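Local coordinates for protein endoglucanase E-5 (Thermobifida fusca, PDB 2CKS) that cleaves internal beta-1,4-glucosidic linkages of cellulose, lichenin and cereal beta-glucans, here represented by its catalytic domain, a glycoside hydrolase family 5 (beta/alpha)8 barrel, at residues Ala137-Gly142 and Ala202-Ala207; Gly171-Ser176 and Val180-Gly185. All blocks are in the same frame, centred on the assembly; numbering follows the deposited sequence.

In the fold
Both interactions lie at the C-terminal ends of the strands of one (beta/alpha)8 barrel, and interaction 2 falls within the chain loop that interaction 1 closes. Interaction 1 is wholly buried and joins the loop after strand 132-135 to strand 199-206; its few side chains meet through a nearly straight histidine-carboxylate hydrogen bond at the two probable catalytic glutamates, E139 and E231. Interaction 2, folded within the loop after strand 168-170, is a surface contact with more buried area, held by a weak salt bridge, a hydroxyl-carbonyl bond and a water. S176 connects them, its backbone O pairing with the backbone N of H204 and its OG with the backbone O of N138, while W175 packs against E139 and N141.

Interaction 1: residues Ala137-Gly142 and Ala202-Ala207; sequences ANEPNG and AFHFYA
H204 on strand 199-206 meets N138 and E139 of the loop after strand 132-135 across a wide backbone gap, the CA atoms of E139 and H204 being 8.5 Å apart, so the contact is made by side-chain ends. In the conformer of E139 described here, one of two modelled, H204 ND1 donates to E139 OE2 over 2.6 Å. The bond is almost straight, at 175°, and lies in the plane of the imidazole. It uses the anti lone pair of OE2, the one turned away from OE1, although carboxylate and ring are inclined by 44°. Glutamate suits the place because its chain, extended beyond CG (chi2 -166°), spans the gap; its CG also comes within 3.3 Å of H204 ND1.

N138 reaches the same ring at its edge. Its CB points away from the strand, yet the amide bends back until OD1 lies 3.1 Å from H204 CE1, in the ring plane. An asparagine fits here because its amide has both an acceptor and a donor: R61 binds OD1 and the carbonyl of I102 takes ND2, fixing which way round the group sits. At the other ring nitrogen, NE2 is hydrogen-bonded to T230, so both ring nitrogens have partners and the imidazole has little freedom to turn. Nearby, N141 ND2 donates to the backbone O of E139 (2.9 Å) and to that of L103, linking two loops.

The run N138-E139-P140 is the Asn-Glu-Pro signature of family 5; E139 is probably the proton donor, with E231, the probable nucleophile, alongside, and together these two glutamates bind a zinc ion. Held at NE2 by T230 and at its backbone N by S176, H204 is a second-shell residue that probably fixes the rotation of the E139 carboxylate through OE2.

Interaction 2: residues Gly171-Ser176 and Val180-Gly185; sequences GTRGWS and VSEGSG
R173 and G174 pack against E182 in the long loop after barrel strand 168-170, where a short, weakly bonded left-handed helical turn meets a 3-10 segment. The ionic part is loose: R173 NH2 and E182 OE1 form a weak salt bridge at 3.4 Å, with the guanidinium and carboxylate planes 62° apart and E182 CB over one face of the guanidinium. Bent at chi3 (75°), the arginine chain also brings NH1 to E188, its second carboxylate. Water adds a firmer link, accepting from G174 N at 3.1 Å and donating to E182 OE1 at 2.7 Å, while E182 OE2 takes the backbone N of G142. With an alanine at E182, the G142 N-H and the water would probably lose an acceptor and R173 one of its carboxylate partners. Among direct hydrogen bonds, S181 OG, in one of two modelled conformers, donates to G174 O over 2.9 Å from above the carbonyl plane. In the packing, glycine suits position 174 chiefly because a CB would be crowded against E182 CG, and secondarily because its phi is positive. The S181 hydroxyl oxygen lies in the plane of the W175 indole, at its edge, 3.4 Å from W175 CE3.

Interaction 1: residues Ala137-Gly142 and Ala202-Ala207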
loop_
_atom_site.group_PDB
_atom_site.type_symbol
_atom_site.label_atom_id
_atom_site.label_comp_id
_atom_site.label_asym_id
_atom_site.label_seq_id
_atom_site.Cartn_x
_atom_site.Cartn_y
_atom_site.Cartn_z
ATOM N N ALA A 137 4.474 5.687 -6.611
ATOM C CA ALA A 137 5.806 5.906 -6.047
ATOM C C ALA A 137 5.808 5.645 -4.541
ATOM O O ALA A 137 5.589 6.556 -3.746
ATOM C CB ALA A 137 6.272 7.335 -6.335
ATOM N N ASN A 138 6.052 4.394 -4.171
ATOM C CA ASN A 138 6.045 3.935 -2.772
ATOM C C ASN A 138 6.587 4.935 -1.738
ATOM O O ASN A 138 5.819 5.462 -0.918
ATOM C CB ASN A 138 6.817 2.610 -2.696
ATOM C CG ASN A 138 7.200 2.215 -1.289
ATOM O OD1 ASN A 138 6.355 2.152 -0.399
ATOM N ND2 ASN A 138 8.498 1.969 -1.071
ATOM N N GLU A 139 7.898 5.184 -1.771
ATOM C CA GLU A 139 8.573 5.990 -0.746
ATOM C C GLU A 139 9.585 6.976 -1.335
ATOM O O GLU A 139 10.791 6.753 -1.274
ATOM C CB GLU A 139 9.234 5.084 0.307
ATOM C CG GLU A 139 8.239 4.520 1.312
ATOM C CD GLU A 139 8.879 3.905 2.545
ATOM O OE1 GLU A 139 10.124 3.743 2.562
ATOM O OE2 GLU A 139 8.130 3.576 3.509
ATOM N N PRO A 140 9.092 8.093 -1.870
ATOM C CA PRO A 140 9.990 9.172 -2.306
ATOM C C PRO A 140 10.852 9.614 -1.138
ATOM O O PRO A 140 10.362 9.689 -0.019
ATOM C CB PRO A 140 9.031 10.305 -2.711
ATOM C CG PRO A 140 7.718 9.625 -3.012
ATOM C CD PRO A 140 7.676 8.456 -2.065
ATOM N N ASN A 141 12.129 9.857 -1.374
ATOM C CA ASN A 141 12.984 10.415 -0.344
ATOM C C ASN A 141 14.121 11.219 -0.961
ATOM O O ASN A 141 14.568 10.935 -2.074
ATOM C CB ASN A 141 13.497 9.311 0.605
ATOM C CG ASN A 141 14.272 8.221 -0.107
ATOM O OD1 ASN A 141 15.505 8.270 -0.168
ATOM N ND2 ASN A 141 13.562 7.208 -0.626
ATOM N N GLY A 142 14.542 12.246 -0.231
ATOM C CA GLY A 142 15.595 13.140 -0.675
ATOM C C GLY A 142 15.143 14.146 -1.716
ATOM O O GLY A 142 15.978 14.820 -2.321
ATOM N N ALA A 202 -0.156 8.892 0.278
ATOM C CA ALA A 202 0.325 7.823 1.142
ATOM C C ALA A 202 0.974 8.330 2.422
ATOM O O ALA A 202 1.679 9.341 2.428
ATOM C CB ALA A 202 1.291 6.955 0.384
ATOM N N PHE A 203 0.748 7.595 3.511
ATOM C CA PHE A 203 1.467 7.776 4.757
ATOM C C PHE A 203 1.951 6.431 5.270
ATOM O O PHE A 203 1.216 5.446 5.249
ATOM C CB PHE A 203 0.568 8.438 5.798
ATOM C CG PHE A 203 1.244 8.691 7.119
ATOM C CD1 PHE A 203 2.302 9.587 7.215
ATOM C CD2 PHE A 203 0.820 8.040 8.263
ATOM C CE1 PHE A 203 2.918 9.825 8.435
ATOM C CE2 PHE A 203 1.437 8.276 9.486
ATOM C CZ PHE A 203 2.473 9.178 9.573
ATOM N N HIS A 204 3.202 6.403 5.706
ATOM C CA HIS A 204 3.832 5.208 6.253
ATOM C C HIS A 204 4.347 5.497 7.640
ATOM O O HIS A 204 4.919 6.553 7.882
ATOM C CB HIS A 204 5.021 4.793 5.391
ATOM C CG HIS A 204 4.646 4.331 4.015
ATOM N ND1 HIS A 204 5.570 3.807 3.137
ATOM C CD2 HIS A 204 3.460 4.317 3.364
ATOM C CE1 HIS A 204 4.965 3.488 2.007
ATOM N NE2 HIS A 204 3.686 3.790 2.116
ATOM N N PHE A 205 4.194 4.539 8.542
ATOM C CA PHE A 205 4.701 4.696 9.897
ATOM C C PHE A 205 5.075 3.340 10.487
ATOM O O PHE A 205 4.536 2.312 10.095
ATOM C CB PHE A 205 3.675 5.396 10.794
ATOM C CG PHE A 205 2.442 4.571 11.082
ATOM C CD1 PHE A 205 2.414 3.677 12.153
ATOM C CD2 PHE A 205 1.304 4.691 10.293
ATOM C CE1 PHE A 205 1.283 2.905 12.420
ATOM C CE2 PHE A 205 0.162 3.922 10.558
ATOM C CZ PHE A 205 0.153 3.027 11.617
ATOM N N TYR A 206 5.961 3.375 11.472
ATOM C CA TYR A 206 6.399 2.207 12.211
ATOM C C TYR A 206 6.277 2.600 13.682
ATOM O O TYR A 206 7.022 3.454 14.156
ATOM C CB TYR A 206 7.824 1.822 11.790
ATOM C CG TYR A 206 7.812 1.178 10.428
ATOM C CD1 TYR A 206 7.692 -0.196 10.297
ATOM C CD2 TYR A 206 7.834 1.947 9.268
ATOM C CE1 TYR A 206 7.641 -0.799 9.050
ATOM C CE2 TYR A 206 7.768 1.353 8.010
ATOM C CZ TYR A 206 7.672 -0.025 7.911
ATOM O OH TYR A 206 7.623 -0.645 6.680
ATOM N N ALA A 207 5.317 1.991 14.377
ATOM C CA ALA A 207 4.833 2.500 15.664
ATOM C C ALA A 207 5.875 2.571 16.776
ATOM O O ALA A 207 5.772 3.434 17.644
ATOM C CB ALA A 207 3.623 1.699 16.129
#

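Interaction 2: residues Gly171-Ser176 and Val180-Gly185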
loop_
_atom_site.group_PDB
_atom_site.type_symbol
_atom_site.label_atom_id
_atom_site.label_comp_id
_atom_site.label_asym_id
_atom_site.label_seq_id
_atom_site.Cartn_x
_atom_site.Cartn_y
_atom_site.Cartn_z
ATOM N N GLY A 171 2.791 8.937 -3.418
ATOM C CA GLY A 171 3.743 8.940 -2.324
ATOM C C GLY A 171 4.054 10.353 -1.865
ATOM O O GLY A 171 3.842 11.299 -2.602
ATOM N N THR A 172 4.545 10.482 -0.642
ATOM C CA THR A 172 4.815 11.787 -0.056
ATOM C C THR A 172 6.260 11.906 0.417
ATOM O O THR A 172 7.026 10.939 0.410
ATOM C CB THR A 172 3.793 12.111 1.068
ATOM O OG1 THR A 172 3.808 11.112 2.097
ATOM C CG2 THR A 172 2.365 12.101 0.530
ATOM N N ARG A 173 6.642 13.113 0.801
ATOM C CA ARG A 173 8.027 13.392 1.169
ATOM C C ARG A 173 8.510 12.541 2.333
ATOM O O ARG A 173 7.756 12.243 3.250
ATOM C CB ARG A 173 8.156 14.846 1.592
ATOM C CG ARG A 173 8.256 15.828 0.487
ATOM C CD ARG A 173 8.665 17.199 1.012
ATOM N NE ARG A 173 10.085 17.271 1.358
ATOM C CZ ARG A 173 10.630 18.183 2.167
ATOM N NH1 ARG A 173 9.895 19.136 2.739
ATOM N NH2 ARG A 173 11.936 18.151 2.399
ATOM N N GLY A 174 9.789 12.176 2.305
ATOM C CA GLY A 174 10.422 11.563 3.454
ATOM C C GLY A 174 9.919 10.169 3.747
ATOM O O GLY A 174 9.403 9.890 4.830
ATOM N N TRP A 175 10.088 9.291 2.770
ATOM C CA TRP A 175 9.600 7.916 2.847
ATOM C C TRP A 175 8.099 7.875 3.127
ATOM O O TRP A 175 7.608 7.098 3.949
ATOM C CB TRP A 175 10.385 7.107 3.879
ATOM C CG TRP A 175 11.822 7.010 3.546
ATOM C CD1 TRP A 175 12.420 6.074 2.765
ATOM C CD2 TRP A 175 12.852 7.905 3.963
ATOM N NE1 TRP A 175 13.770 6.313 2.690
ATOM C CE2 TRP A 175 14.063 7.439 3.413
ATOM C CE3 TRP A 175 12.882 9.044 4.769
ATOM C CZ2 TRP A 175 15.284 8.076 3.639
ATOM C CZ3 TRP A 175 14.099 9.680 4.991
ATOM C CH2 TRP A 175 15.278 9.192 4.426
ATOM N N SER A 176 7.372 8.711 2.400
ATOM C CA SER A 176 5.923 8.813 2.532
ATOM C C SER A 176 5.502 9.041 3.985
ATOM O O SER A 176 4.556 8.433 4.478
ATOM C CB SER A 176 5.232 7.606 1.897
ATOM O OG SER A 176 5.260 7.739 0.483
ATOM N N VAL A 180 7.077 14.468 7.421
ATOM C CA VAL A 180 7.466 14.560 8.837
ATOM C C VAL A 180 8.947 14.211 9.063
ATOM O O VAL A 180 9.641 14.884 9.827
ATOM C CB VAL A 180 6.561 13.683 9.736
ATOM C CG1 VAL A 180 7.061 13.674 11.181
ATOM C CG2 VAL A 180 5.120 14.162 9.681
ATOM N N SER A 181 9.425 13.175 8.386
ATOM C CA SER A 181 10.795 12.703 8.568
ATOM C C SER A 181 11.838 13.657 7.979
ATOM O O SER A 181 13.025 13.548 8.298
ATOM C CB SER A 181 10.962 11.317 7.952
ATOM O OG SER A 181 11.104 11.400 6.550
ATOM N N GLU A 182 11.396 14.587 7.133
ATOM C CA GLU A 182 12.295 15.576 6.516
ATOM C C GLU A 182 11.962 17.000 6.983
ATOM O O GLU A 182 12.197 17.976 6.265
ATOM C CB GLU A 182 12.265 15.434 4.984
ATOM C CG GLU A 182 12.922 14.132 4.517
ATOM C CD GLU A 182 12.936 13.927 3.009
ATOM O OE1 GLU A 182 12.408 14.788 2.272
ATOM O OE2 GLU A 182 13.489 12.884 2.561
ATOM N N GLY A 183 11.407 17.103 8.192
ATOM C CA GLY A 183 11.146 18.378 8.845
ATOM C C GLY A 183 9.969 19.198 8.350
ATOM O O GLY A 183 9.913 20.405 8.585
ATOM N N SER A 184 9.019 18.555 7.676
ATOM C CA SER A 184 7.839 19.229 7.140
ATOM C C SER A 184 6.557 18.535 7.605
ATOM O O SER A 184 6.536 17.898 8.656
ATOM C CB SER A 184 7.910 19.296 5.611
ATOM O OG SER A 184 6.946 20.210 5.105
ATOM N N GLY A 185 5.482 18.669 6.836
ATOM C CA GLY A 185 4.204 18.089 7.212
ATOM C C GLY A 185 3.193 18.159 6.086
ATOM O O GLY A 185 3.505 18.652 5.007
HETATM O O HOH W 1 11.521 13.470 0.104
#